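Local coordinates for protein Alpha/beta hydrolase (Pseudomonas aeruginosa PAO1, PDB 4R1D) that probably hydrolyses lipids as a calcium-binding lipase effector of the H2 type VI secretion system, held in check by its cognate immunity protein Tli4, at residues R333-G346 and H438-T450. Sequence-based numbering, arbitrary orientation.
Sequences REGRPWLFLCDAQG and HSWRDLIWKGDPT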
loop_
_atom_site.group_PDB
_atom_site.type_symbol
_atom_site.label_atom_id
_atom_site.label_comp_id
_atom_site.label_asym_id
_atom_site.label_seq_id
_atom_site.Cartn_x
_atom_site.Cartn_y
_atom_site.Cartn_z
ATOM N N ARG A 333 -8.274 8.112 21.678
ATOM C CA ARG A 333 -8.589 9.310 22.464
ATOM C C ARG A 333 -9.474 8.931 23.659
ATOM O O ARG A 333 -10.325 9.711 24.097
ATOM C CB ARG A 333 -9.271 10.347 21.563
ATOM C CG ARG A 333 -9.221 11.792 22.062
ATOM C CD ARG A 333 -9.500 12.750 20.915
ATOM N NE ARG A 333 -9.628 14.134 21.355
ATOM C CZ ARG A 333 -9.640 15.178 20.537
ATOM N NH1 ARG A 333 -9.490 15.013 19.217
ATOM N NH2 ARG A 333 -9.788 16.395 21.043
ATOM N N GLU A 334 -9.253 7.726 24.179
ATOM C CA GLU A 334 -10.006 7.202 25.314
ATOM C C GLU A 334 -11.519 7.313 25.084
ATOM O O GLU A 334 -12.286 7.551 26.020
ATOM C CB GLU A 334 -9.589 7.920 26.614
ATOM C CG GLU A 334 -8.102 7.746 26.995
ATOM C CD GLU A 334 -7.650 8.673 28.126
ATOM O OE1 GLU A 334 -7.975 9.881 28.086
ATOM O OE2 GLU A 334 -6.954 8.199 29.055
ATOM N N GLY A 335 -11.939 7.144 23.834
ATOM C CA GLY A 335 -13.349 7.152 23.482
ATOM C C GLY A 335 -13.957 8.531 23.271
ATOM O O GLY A 335 -15.141 8.647 22.936
ATOM N N ARG A 336 -13.161 9.582 23.441
ATOM C CA ARG A 336 -13.688 10.939 23.267
ATOM C C ARG A 336 -13.793 11.335 21.796
ATOM O O ARG A 336 -13.137 10.740 20.938
ATOM C CB ARG A 336 -12.862 11.955 24.052
ATOM C CG ARG A 336 -12.996 11.809 25.565
ATOM C CD ARG A 336 -12.260 12.915 26.306
ATOM N NE ARG A 336 -10.832 12.876 26.009
ATOM C CZ ARG A 336 -9.968 12.077 26.619
ATOM N NH1 ARG A 336 -10.383 11.264 27.581
ATOM N NH2 ARG A 336 -8.690 12.100 26.276
ATOM N N PRO A 337 -14.634 12.336 21.496
ATOM C CA PRO A 337 -14.798 12.787 20.112
ATOM C C PRO A 337 -13.575 13.487 19.533
ATOM O O PRO A 337 -12.765 14.062 20.265
ATOM C CB PRO A 337 -15.976 13.757 20.199
ATOM C CG PRO A 337 -15.951 14.258 21.617
ATOM C CD PRO A 337 -15.526 13.056 22.425
ATOM N N TRP A 338 -13.453 13.420 18.210
ATOM C CA TRP A 338 -12.374 14.072 17.484
ATOM C C TRP A 338 -12.880 14.794 16.244
ATOM O O TRP A 338 -12.136 15.493 15.579
ATOM C CB TRP A 338 -11.299 13.050 17.108
ATOM C CG TRP A 338 -11.804 11.810 16.408
ATOM C CD1 TRP A 338 -12.117 10.613 16.988
ATOM C CD2 TRP A 338 -12.018 11.639 15.001
ATOM N NE1 TRP A 338 -12.512 9.710 16.029
ATOM C CE2 TRP A 338 -12.471 10.319 14.804
ATOM C CE3 TRP A 338 -11.880 12.479 13.892
ATOM C CZ2 TRP A 338 -12.778 9.811 13.535
ATOM C CZ3 TRP A 338 -12.193 11.973 12.630
ATOM C CH2 TRP A 338 -12.634 10.651 12.470
ATOM N N LEU A 339 -14.161 14.628 15.931
ATOM C CA LEU A 339 -14.722 15.252 14.748
ATOM C C LEU A 339 -15.766 16.230 15.227
ATOM O O LEU A 339 -16.783 15.822 15.784
ATOM C CB LEU A 339 -15.381 14.208 13.845
ATOM C CG LEU A 339 -16.144 14.748 12.626
ATOM C CD1 LEU A 339 -15.220 15.471 11.652
ATOM C CD2 LEU A 339 -16.897 13.635 11.894
ATOM N N PHE A 340 -15.504 17.511 15.021
ATOM C CA PHE A 340 -16.323 18.564 15.620
ATOM C C PHE A 340 -17.017 19.430 14.582
ATOM O O PHE A 340 -16.387 19.946 13.660
ATOM C CB PHE A 340 -15.462 19.456 16.521
ATOM C CG PHE A 340 -14.688 18.703 17.561
ATOM C CD1 PHE A 340 -15.279 18.348 18.764
ATOM C CD2 PHE A 340 -13.368 18.342 17.333
ATOM C CE1 PHE A 340 -14.570 17.663 19.727
ATOM C CE2 PHE A 340 -12.648 17.654 18.285
ATOM C CZ PHE A 340 -13.247 17.311 19.496
ATOM N N LEU A 341 -18.325 19.612 14.750
ATOM C CA LEU A 341 -19.086 20.504 13.903
ATOM C C LEU A 341 -19.335 21.785 14.694
ATOM O O LEU A 341 -20.049 21.762 15.694
ATOM C CB LEU A 341 -20.416 19.852 13.522
ATOM C CG LEU A 341 -20.474 18.913 12.307
ATOM C CD1 LEU A 341 -19.204 18.089 12.093
ATOM C CD2 LEU A 341 -21.705 18.017 12.375
ATOM N N CYS A 342 -18.736 22.889 14.252
ATOM C CA CYS A 342 -18.743 24.142 15.016
ATOM C C CYS A 342 -19.355 25.280 14.217
ATOM O O CYS A 342 -19.411 25.228 12.985
ATOM C CB CYS A 342 -17.315 24.540 15.396
ATOM S SG CYS A 342 -16.427 23.324 16.387
ATOM N N ASP A 343 -19.798 26.320 14.919
ATOM C CA ASP A 343 -20.314 27.505 14.254
ATOM C C ASP A 343 -19.179 28.490 13.949
ATOM O O ASP A 343 -18.011 28.218 14.251
ATOM C CB ASP A 343 -21.426 28.170 15.084
ATOM C CG ASP A 343 -20.939 28.694 16.434
ATOM O OD1 ASP A 343 -19.734 28.985 16.594
ATOM O OD2 ASP A 343 -21.781 28.837 17.346
ATOM N N ALA A 344 -19.533 29.629 13.358
ATOM C CA ALA A 344 -18.558 30.651 12.973
ATOM C C ALA A 344 -17.689 31.136 14.134
ATOM O O ALA A 344 -16.559 31.573 13.925
ATOM C CB ALA A 344 -19.260 31.830 12.306
ATOM N N GLN A 345 -18.212 31.062 15.356
ATOM C CA GLN A 345 -17.450 31.477 16.533
ATOM C C GLN A 345 -16.609 30.337 17.113
ATOM O O GLN A 345 -15.959 30.500 18.146
ATOM C CB GLN A 345 -18.381 32.038 17.616
ATOM C CG GLN A 345 -19.060 33.353 17.251
ATOM C CD GLN A 345 -19.968 33.231 16.039
ATOM O OE1 GLN A 345 -21.027 32.604 16.099
ATOM N NE2 GLN A 345 -19.550 33.823 14.928
ATOM N N GLY A 346 -16.640 29.179 16.457
ATOM C CA GLY A 346 -15.840 28.044 16.877
ATOM C C GLY A 346 -16.493 27.191 17.947
ATOM O O GLY A 346 -15.876 26.270 18.483
ATOM N N HIS A 438 -0.049 20.264 14.139
ATOM C CA HIS A 438 -1.457 20.108 14.510
ATOM C C HIS A 438 -1.997 18.711 14.219
ATOM O O HIS A 438 -2.868 18.216 14.941
ATOM C CB HIS A 438 -2.335 21.203 13.878
ATOM C CG HIS A 438 -2.714 20.949 12.451
ATOM N ND1 HIS A 438 -1.895 21.277 11.392
ATOM C CD2 HIS A 438 -3.844 20.433 11.907
ATOM C CE1 HIS A 438 -2.494 20.956 10.258
ATOM N NE2 HIS A 438 -3.677 20.441 10.544
ATOM N N SER A 439 -1.486 18.097 13.153
ATOM C CA SER A 439 -1.744 16.690 12.853
ATOM C C SER A 439 -3.229 16.362 12.653
ATOM O O SER A 439 -3.633 15.213 12.832
ATOM C CB SER A 439 -1.186 15.805 13.972
ATOM O OG SER A 439 0.172 16.105 14.269
ATOM N N TRP A 440 -4.026 17.360 12.279
ATOM C CA TRP A 440 -5.477 17.189 12.143
ATOM C C TRP A 440 -6.086 16.519 13.369
ATOM O O TRP A 440 -7.071 15.777 13.271
ATOM C CB TRP A 440 -5.810 16.410 10.857
ATOM C CG TRP A 440 -5.334 17.155 9.665
ATOM C CD1 TRP A 440 -4.262 16.853 8.879
ATOM C CD2 TRP A 440 -5.873 18.381 9.161
ATOM N NE1 TRP A 440 -4.112 17.809 7.897
ATOM C CE2 TRP A 440 -5.092 18.757 8.050
ATOM C CE3 TRP A 440 -6.950 19.192 9.534
ATOM C CZ2 TRP A 440 -5.349 19.909 7.313
ATOM C CZ3 TRP A 440 -7.208 20.334 8.805
ATOM C CH2 TRP A 440 -6.410 20.687 7.707
ATOM N N ARG A 441 -5.515 16.815 14.530
ATOM C CA ARG A 441 -5.903 16.133 15.756
ATOM C C ARG A 441 -7.357 16.445 16.124
ATOM O O ARG A 441 -8.101 15.560 16.544
ATOM C CB ARG A 441 -4.948 16.509 16.885
ATOM C CG ARG A 441 -5.201 15.754 18.177
ATOM C CD ARG A 441 -6.092 16.559 19.150
ATOM N NE ARG A 441 -6.323 15.784 20.357
ATOM C CZ ARG A 441 -6.451 16.287 21.585
ATOM N NH1 ARG A 441 -6.373 17.596 21.799
ATOM N NH2 ARG A 441 -6.640 15.461 22.598
ATOM N N ASP A 442 -7.749 17.707 15.986
ATOM C CA ASP A 442 -9.160 18.064 16.051
ATOM C C ASP A 442 -9.609 18.300 14.636
ATOM O O ASP A 442 -9.097 19.193 13.960
ATOM C CB ASP A 442 -9.391 19.339 16.871
ATOM C CG ASP A 442 -9.083 19.150 18.337
ATOM O OD1 ASP A 442 -9.207 18.010 18.825
ATOM O OD2 ASP A 442 -8.719 20.137 19.011
ATOM N N LEU A 443 -10.547 17.485 14.173
ATOM C CA LEU A 443 -11.023 17.601 12.819
ATOM C C LEU A 443 -12.267 18.467 12.919
ATOM O O LEU A 443 -13.284 18.031 13.447
ATOM C CB LEU A 443 -11.358 16.222 12.261
ATOM C CG LEU A 443 -11.367 16.062 10.740
ATOM C CD1 LEU A 443 -12.223 17.140 10.094
ATOM C CD2 LEU A 443 -9.955 16.118 10.206
ATOM N N ILE A 444 -12.175 19.694 12.419
ATOM C CA ILE A 444 -13.237 20.679 12.622
ATOM C C ILE A 444 -13.886 21.147 11.329
ATOM O O ILE A 444 -13.215 21.630 10.427
ATOM C CB ILE A 444 -12.697 21.925 13.344
ATOM C CG1 ILE A 444 -12.096 21.544 14.699
ATOM C CG2 ILE A 444 -13.807 22.970 13.500
ATOM C CD1 ILE A 444 -11.004 22.526 15.168
ATOM N N TRP A 445 -15.207 21.000 11.250
ATOM C CA TRP A 445 -15.983 21.591 10.176
ATOM C C TRP A 445 -16.582 22.846 10.780
ATOM O O TRP A 445 -17.389 22.760 11.707
ATOM C CB TRP A 445 -17.142 20.683 9.785
ATOM C CG TRP A 445 -16.828 19.536 8.865
ATOM C CD1 TRP A 445 -16.721 18.212 9.207
ATOM C CD2 TRP A 445 -16.654 19.598 7.447
ATOM N NE1 TRP A 445 -16.475 17.453 8.087
ATOM C CE2 TRP A 445 -16.428 18.279 6.995
ATOM C CE3 TRP A 445 -16.665 20.639 6.514
ATOM C CZ2 TRP A 445 -16.207 17.977 5.653
ATOM C CZ3 TRP A 445 -16.448 20.337 5.180
ATOM C CH2 TRP A 445 -16.209 19.016 4.765
ATOM N N LYS A 446 -16.188 24.002 10.270
ATOM C CA LYS A 446 -16.674 25.264 10.813
ATOM C C LYS A 446 -17.614 25.925 9.814
ATOM O O LYS A 446 -17.268 26.102 8.649
ATOM C CB LYS A 446 -15.489 26.174 11.133
ATOM C CG LYS A 446 -15.875 27.506 11.733
ATOM C CD LYS A 446 -14.661 28.396 11.909
ATOM C CE LYS A 446 -13.913 28.070 13.184
ATOM N NZ LYS A 446 -13.000 29.187 13.573
ATOM N N GLY A 447 -18.821 26.266 10.261
ATOM C CA GLY A 447 -19.809 26.852 9.375
ATOM C C GLY A 447 -21.221 26.419 9.728
ATOM O O GLY A 447 -21.434 25.771 10.747
ATOM N N ASP A 448 -22.180 26.768 8.878
ATOM C CA ASP A 448 -23.591 26.498 9.148
ATOM C C ASP A 448 -24.110 25.326 8.315
ATOM O O ASP A 448 -24.256 25.442 7.107
ATOM C CB ASP A 448 -24.423 27.755 8.872
ATOM C CG ASP A 448 -25.910 27.505 8.980
ATOM O OD1 ASP A 448 -26.303 26.573 9.710
ATOM O OD2 ASP A 448 -26.685 28.243 8.338
ATOM N N PRO A 449 -24.376 24.182 8.969
ATOM C CA PRO A 449 -24.833 22.958 8.299
ATOM C C PRO A 449 -26.290 23.022 7.859
ATOM O O PRO A 449 -26.738 22.137 7.138
ATOM C CB PRO A 449 -24.679 21.882 9.377
ATOM C CG PRO A 449 -23.862 22.502 10.463
ATOM C CD PRO A 449 -24.081 23.962 10.393
ATOM N N THR A 450 -27.018 24.050 8.288
ATOM C CA THR A 450 -28.455 24.118 8.028
ATOM C C THR A 450 -28.837 23.814 6.575
ATOM O O THR A 450 -29.658 22.936 6.321
ATOM C CB THR A 450 -29.057 25.473 8.454
ATOM O OG1 THR A 450 -28.772 25.715 9.843
ATOM C CG2 THR A 450 -30.558 25.468 8.232
#
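Arg333 meets Asp442 end-on: NH1 and NH2 both donate to OD1, NH2–OD1 being 2.8 Å, and the oxygen lies within 10° of the guanidinium plane. One face of that guanidinium stacks on the guanidinium of Arg441, centres 3.5 Å apart and planes at 9°. Carboxylates probably offset the like charges, since Asp490 pairs with Arg333 and Asp503 with Arg441. The Arg441 chain bends at chi2 (-96°), bringing its flat end over Arg333.

Strands 339-342 and 443-446 run parallel, the ladder including Phe340 N to Leu443 O at 2.8 Å and Cys342 N to Trp445 O at 2.9 Å. Side chains alternate between the two faces. On one, Leu339 and Leu443 lie side by side, Leu339 CD1 3.8 Å from Leu443 CD1. Leu341 CD1 rests 3.8 Å from Trp445 CD1. On the other, Cys342 SG meets Ile444 CG2 at 3.9 Å, and Phe340 CE2 comes 3.5 Å from Asp442 OD1, the ring nearly perpendicular to the carboxylate.

These central strands of a four-stranded mixed sheet, separate from the parallel hydrolase sheet, are flanked antiparallel by 358-359 and 477-479. Helix 289-296 covers the leucine–tryptophan face, Tyr291 against Leu339 and Leu443, Arg295 against Trp445, whose NE1 hydrogen-bonds Tyr291 OH.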